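Local structure of alpha-amylase (Eubacterium rectale DSM 17629, 6AZ5) at residues A[84-98]-A[102-114]. The protein probably binds starch-type alpha-glucans, as a family 41 carbohydrate-binding module of a surface-anchored alpha-amylase. Residues are numbered along the deposited sequence; the frame is centred on the assembly and turned at random.
Sequences DTADRSFTISGDENE and YVDGSDPVHEKPV
With CG of Asp84 anti to the backbone N (chi1 -172°) and the Arg88 chain bent at chi2 (-51°), carboxylate and guanidinium converge beside Tyr102, whose OH gives a 2.8 Å hydrogen bond to Asp84 OD2 from above the carboxylate plane. Arg88 NE salt-bridges Asp84 OD2 at 2.7 Å, from the opposite face. One guanidinium face lies over the Gly105-Ser106 peptide, within the type II turn Val103-Ser106, with Arg88 NH2 3.2 Å from Gly105 C. Were Arg88 cut back to an alanine, Asp84 would probably lose its charge partner and that peptide the group lying over it. Asp104 OD1, 2.8 Å from Asp84 OD1, probably meets repulsion eased by its hydrogen bonds with Tyr9 and Tyr73. In this all-beta module, strand 88-91 pairs antiparallel with 66-72, while the chain after 99-103 turns and follows the other edge of 88-91 in the same direction. There Ser89 N hydrogen-bonds Asp107 OD1 at 2.6 Å, and Phe90 CD1 packs on Pro108 CG at 3.9 Å. Farther along, Glu98 OE2 accepts hydrogen bonds on one carboxylate face from His110 NE2, in its ring plane (2.7 Å, 164° at the hydrogen), on the anti side, and from Ser93 N on the syn side.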
loop_
_atom_site.group_PDB
_atom_site.type_symbol
_atom_site.label_atom_id
_atom_site.label_comp_id
_atom_site.label_asym_id
_atom_site.label_seq_id
_atom_site.Cartn_x
_atom_site.Cartn_y
_atom_site.Cartn_z
ATOM N N ASP A 84 8.834 -0.601 6.878
ATOM C CA ASP A 84 7.933 -0.021 7.875
ATOM C C ASP A 84 8.267 -0.551 9.274
ATOM O O ASP A 84 9.011 -1.536 9.412
ATOM C CB ASP A 84 6.475 -0.324 7.519
ATOM C CG ASP A 84 5.482 0.412 8.408
ATOM O OD1 ASP A 84 5.783 1.545 8.837
ATOM O OD2 ASP A 84 4.407 -0.159 8.692
ATOM N N THR A 85 7.718 0.087 10.309
ATOM C CA THR A 85 8.084 -0.260 11.687
ATOM C C THR A 85 7.519 -1.585 12.232
ATOM O O THR A 85 7.908 -1.996 13.324
ATOM C CB THR A 85 7.688 0.878 12.679
ATOM O OG1 THR A 85 6.278 1.123 12.604
ATOM C CG2 THR A 85 8.444 2.146 12.351
ATOM N N ALA A 86 6.643 -2.257 11.481
ATOM C CA ALA A 86 6.104 -3.568 11.898
ATOM C C ALA A 86 5.274 -4.279 10.820
ATOM O O ALA A 86 4.935 -3.682 9.800
ATOM C CB ALA A 86 5.251 -3.424 13.161
ATOM N N ASP A 87 4.962 -5.556 11.059
ATOM C CA ASP A 87 4.005 -6.315 10.247
ATOM C C ASP A 87 2.641 -5.636 10.227
ATOM O O ASP A 87 2.080 -5.334 11.282
ATOM C CB ASP A 87 3.820 -7.739 10.790
ATOM C CG ASP A 87 4.845 -8.723 10.257
ATOM O OD1 ASP A 87 5.960 -8.291 9.898
ATOM O OD2 ASP A 87 4.528 -9.939 10.204
ATOM N N ARG A 88 2.088 -5.432 9.038
ATOM C CA ARG A 88 0.748 -4.870 8.933
ATOM C C ARG A 88 -0.210 -5.872 8.307
ATOM O O ARG A 88 0.200 -6.947 7.868
ATOM C CB ARG A 88 0.758 -3.578 8.117
ATOM C CG ARG A 88 1.787 -2.564 8.559
ATOM C CD ARG A 88 1.717 -2.290 10.056
ATOM N NE ARG A 88 2.674 -1.255 10.445
ATOM C CZ ARG A 88 2.948 -0.912 11.700
ATOM N NH1 ARG A 88 2.338 -1.519 12.712
ATOM N NH2 ARG A 88 3.836 0.044 11.943
ATOM N N SER A 89 -1.491 -5.522 8.274
ATOM C CA SER A 89 -2.485 -6.377 7.640
ATOM C C SER A 89 -3.797 -5.648 7.387
ATOM O O SER A 89 -4.093 -4.630 8.017
ATOM C CB SER A 89 -2.755 -7.623 8.489
ATOM O OG SER A 89 -3.413 -7.284 9.693
ATOM N N PHE A 90 -4.574 -6.187 6.456
ATOM C CA PHE A 90 -5.935 -5.730 6.210
ATOM C C PHE A 90 -6.715 -6.854 5.562
ATOM O O PHE A 90 -6.153 -7.887 5.201
ATOM C CB PHE A 90 -5.971 -4.476 5.327
ATOM C CG PHE A 90 -5.503 -4.698 3.911
ATOM C CD1 PHE A 90 -4.158 -4.596 3.587
ATOM C CD2 PHE A 90 -6.409 -4.968 2.896
ATOM C CE1 PHE A 90 -3.720 -4.784 2.279
ATOM C CE2 PHE A 90 -5.981 -5.159 1.582
ATOM C CZ PHE A 90 -4.630 -5.068 1.275
ATOM N N THR A 91 -8.017 -6.656 5.424
ATOM C CA THR A 91 -8.867 -7.657 4.807
ATOM C C THR A 91 -9.401 -7.130 3.483
ATOM O O THR A 91 -9.872 -6.003 3.402
ATOM C CB THR A 91 -10.029 -8.054 5.742
ATOM O OG1 THR A 91 -9.493 -8.551 6.976
ATOM C CG2 THR A 91 -10.898 -9.128 5.107
ATOM N N ILE A 92 -9.303 -7.944 2.440
ATOM C CA ILE A 92 -9.815 -7.569 1.132
ATOM C C ILE A 92 -11.343 -7.548 1.162
ATOM O O ILE A 92 -11.980 -8.588 1.308
ATOM C CB ILE A 92 -9.313 -8.535 0.054
ATOM C CG1 ILE A 92 -7.782 -8.615 0.102
ATOM C CG2 ILE A 92 -9.811 -8.118 -1.322
ATOM C CD1 ILE A 92 -7.216 -9.802 -0.646
ATOM N N SER A 93 -11.920 -6.354 1.040
ATOM C CA SER A 93 -13.366 -6.169 1.177
ATOM C C SER A 93 -14.138 -6.537 -0.085
ATOM O O SER A 93 -15.313 -6.889 -0.021
ATOM C CB SER A 93 -13.684 -4.720 1.550
ATOM O OG SER A 93 -13.600 -3.868 0.420
ATOM N N GLY A 94 -13.488 -6.441 -1.237
ATOM C CA GLY A 94 -14.162 -6.722 -2.489
ATOM C C GLY A 94 -15.140 -5.629 -2.882
ATOM O O GLY A 94 -15.992 -5.842 -3.740
ATOM N N ASP A 95 -15.027 -4.458 -2.259
ATOM C CA ASP A 95 -15.898 -3.334 -2.605
ATOM C C ASP A 95 -15.691 -2.942 -4.064
ATOM O O ASP A 95 -14.667 -3.274 -4.664
ATOM C CB ASP A 95 -15.650 -2.124 -1.695
ATOM C CG ASP A 95 -16.248 -2.299 -0.294
ATOM O OD1 ASP A 95 -17.194 -3.103 -0.129
ATOM O OD2 ASP A 95 -15.781 -1.620 0.649
ATOM N N GLU A 96 -16.677 -2.248 -4.627
ATOM C CA GLU A 96 -16.652 -1.817 -6.024
ATOM C C GLU A 96 -15.365 -1.074 -6.370
ATOM O O GLU A 96 -14.610 -1.492 -7.250
ATOM C CB GLU A 96 -17.871 -0.936 -6.325
ATOM C CG GLU A 96 -17.898 -0.291 -7.717
ATOM C CD GLU A 96 -17.590 -1.253 -8.857
ATOM O OE1 GLU A 96 -17.860 -2.469 -8.731
ATOM O OE2 GLU A 96 -17.081 -0.776 -9.896
ATOM N N ASN A 97 -15.126 0.031 -5.677
ATOM C CA ASN A 97 -13.871 0.751 -5.810
ATOM C C ASN A 97 -13.100 0.658 -4.498
ATOM O O ASN A 97 -12.931 1.653 -3.789
ATOM C CB ASN A 97 -14.121 2.211 -6.198
ATOM C CG ASN A 97 -12.832 3.009 -6.347
ATOM O OD1 ASN A 97 -11.794 2.474 -6.747
ATOM N ND2 ASN A 97 -12.892 4.296 -6.012
ATOM N N GLU A 98 -12.650 -0.551 -4.167
ATOM C CA GLU A 98 -11.950 -0.762 -2.907
ATOM C C GLU A 98 -10.649 0.034 -2.851
ATOM O O GLU A 98 -9.777 -0.098 -3.709
ATOM C CB GLU A 98 -11.661 -2.245 -2.672
ATOM C CG GLU A 98 -10.936 -2.480 -1.354
ATOM C CD GLU A 98 -10.874 -3.934 -0.947
ATOM O OE1 GLU A 98 -11.192 -4.817 -1.771
ATOM O OE2 GLU A 98 -10.497 -4.193 0.209
ATOM N N TYR A 102 -2.904 3.347 3.630
ATOM C CA TYR A 102 -1.811 2.836 4.423
ATOM C C TYR A 102 -0.917 3.998 4.831
ATOM O O TYR A 102 -0.130 4.508 4.036
ATOM C CB TYR A 102 -1.054 1.761 3.634
ATOM C CG TYR A 102 0.152 1.148 4.311
ATOM C CD1 TYR A 102 0.367 1.290 5.676
ATOM C CD2 TYR A 102 1.041 0.357 3.587
ATOM C CE1 TYR A 102 1.464 0.712 6.290
ATOM C CE2 TYR A 102 2.136 -0.234 4.194
ATOM C CZ TYR A 102 2.341 -0.053 5.548
ATOM O OH TYR A 102 3.424 -0.636 6.165
ATOM N N VAL A 103 -1.077 4.423 6.079
ATOM C CA VAL A 103 -0.156 5.370 6.686
ATOM C C VAL A 103 0.968 4.575 7.328
ATOM O O VAL A 103 0.715 3.670 8.122
ATOM C CB VAL A 103 -0.843 6.266 7.734
ATOM C CG1 VAL A 103 0.194 6.931 8.631
ATOM C CG2 VAL A 103 -1.713 7.310 7.049
ATOM N N ASP A 104 2.203 4.891 6.946
ATOM C CA ASP A 104 3.375 4.266 7.536
ATOM C C ASP A 104 3.274 4.370 9.054
ATOM O O ASP A 104 3.115 5.467 9.590
ATOM C CB ASP A 104 4.656 4.932 7.026
ATOM C CG ASP A 104 5.900 4.171 7.421
ATOM O OD1 ASP A 104 6.259 3.217 6.702
ATOM O OD2 ASP A 104 6.513 4.514 8.455
ATOM N N GLY A 105 3.324 3.227 9.733
ATOM C CA GLY A 105 3.177 3.196 11.176
ATOM C C GLY A 105 1.909 2.524 11.686
ATOM O O GLY A 105 1.713 2.400 12.894
ATOM N N SER A 106 1.050 2.078 10.771
ATOM C CA SER A 106 -0.202 1.427 11.162
ATOM C C SER A 106 -0.778 0.521 10.072
ATOM O O SER A 106 -0.400 0.616 8.906
ATOM C CB SER A 106 -1.240 2.484 11.559
ATOM O OG SER A 106 -1.263 3.558 10.633
ATOM N N ASP A 107 -1.689 -0.363 10.468
ATOM C CA ASP A 107 -2.429 -1.189 9.523
ATOM C C ASP A 107 -3.124 -0.312 8.476
ATOM O O ASP A 107 -3.580 0.791 8.789
ATOM C CB ASP A 107 -3.462 -2.055 10.255
ATOM C CG ASP A 107 -2.873 -3.347 10.812
ATOM O OD1 ASP A 107 -1.908 -3.873 10.225
ATOM O OD2 ASP A 107 -3.395 -3.850 11.830
ATOM N N PRO A 108 -3.184 -0.783 7.220
ATOM C CA PRO A 108 -3.959 -0.044 6.219
ATOM C C PRO A 108 -5.452 -0.138 6.524
ATOM O O PRO A 108 -5.907 -1.172 7.022
ATOM C CB PRO A 108 -3.612 -0.750 4.899
ATOM C CG PRO A 108 -2.350 -1.529 5.185
ATOM C CD PRO A 108 -2.475 -1.931 6.627
ATOM N N VAL A 109 -6.195 0.929 6.241
ATOM C CA VAL A 109 -7.626 0.955 6.521
ATOM C C VAL A 109 -8.450 1.391 5.314
ATOM O O VAL A 109 -7.960 2.097 4.430
ATOM C CB VAL A 109 -7.940 1.890 7.689
ATOM C CG1 VAL A 109 -7.491 1.256 9.005
ATOM C CG2 VAL A 109 -7.284 3.244 7.457
ATOM N N HIS A 110 -9.712 0.972 5.289
ATOM C CA HIS A 110 -10.591 1.260 4.163
ATOM C C HIS A 110 -11.103 2.692 4.145
ATOM O O HIS A 110 -11.584 3.164 3.114
ATOM C CB HIS A 110 -11.774 0.298 4.158
ATOM C CG HIS A 110 -11.431 -1.071 3.663
ATOM N ND1 HIS A 110 -11.141 -2.116 4.515
ATOM C CD2 HIS A 110 -11.315 -1.558 2.411
ATOM C CE1 HIS A 110 -10.871 -3.194 3.804
ATOM N NE2 HIS A 110 -10.969 -2.886 2.520
ATOM N N GLU A 111 -11.006 3.389 5.269
ATOM C CA GLU A 111 -11.448 4.776 5.286
ATOM C C GLU A 111 -10.280 5.742 5.420
ATOM O O GLU A 111 -9.330 5.499 6.164
ATOM C CB GLU A 111 -12.453 5.021 6.403
ATOM C CG GLU A 111 -13.396 6.175 6.091
ATOM C CD GLU A 111 -14.737 6.043 6.786
ATOM O OE1 GLU A 111 -15.276 4.915 6.845
ATOM O OE2 GLU A 111 -15.250 7.070 7.274
ATOM N N LYS A 112 -10.377 6.841 4.682
ATOM C CA LYS A 112 -9.333 7.851 4.614
ATOM C C LYS A 112 -9.100 8.528 5.959
ATOM O O LYS A 112 -10.016 9.122 6.524
ATOM C CB LYS A 112 -9.706 8.882 3.554
ATOM C CG LYS A 112 -8.784 10.061 3.446
ATOM C CD LYS A 112 -9.215 10.909 2.270
ATOM C CE LYS A 112 -8.688 12.313 2.384
ATOM N NZ LYS A 112 -8.920 13.074 1.124
ATOM N N PRO A 113 -7.864 8.435 6.474
ATOM C CA PRO A 113 -7.483 9.031 7.758
ATOM C C PRO A 113 -7.129 10.508 7.663
ATOM O O PRO A 113 -7.010 11.056 6.567
ATOM C CB PRO A 113 -6.256 8.212 8.167
ATOM C CG PRO A 113 -5.650 7.801 6.887
ATOM C CD PRO A 113 -6.791 7.596 5.920
ATOM N N VAL A 114 -6.967 11.134 8.825
ATOM C CA VAL A 114 -6.583 12.532 8.924
ATOM C C VAL A 114 -5.070 12.632 9.087
ATOM O O VAL A 114 -4.494 12.017 9.986
ATOM C CB VAL A 114 -7.274 13.240 10.122
ATOM C CG1 VAL A 114 -6.944 14.712 10.130
ATOM C CG2 VAL A 114 -8.791 13.046 10.082
HETATM O O HOH W 1 -0.173 -3.779 12.861
#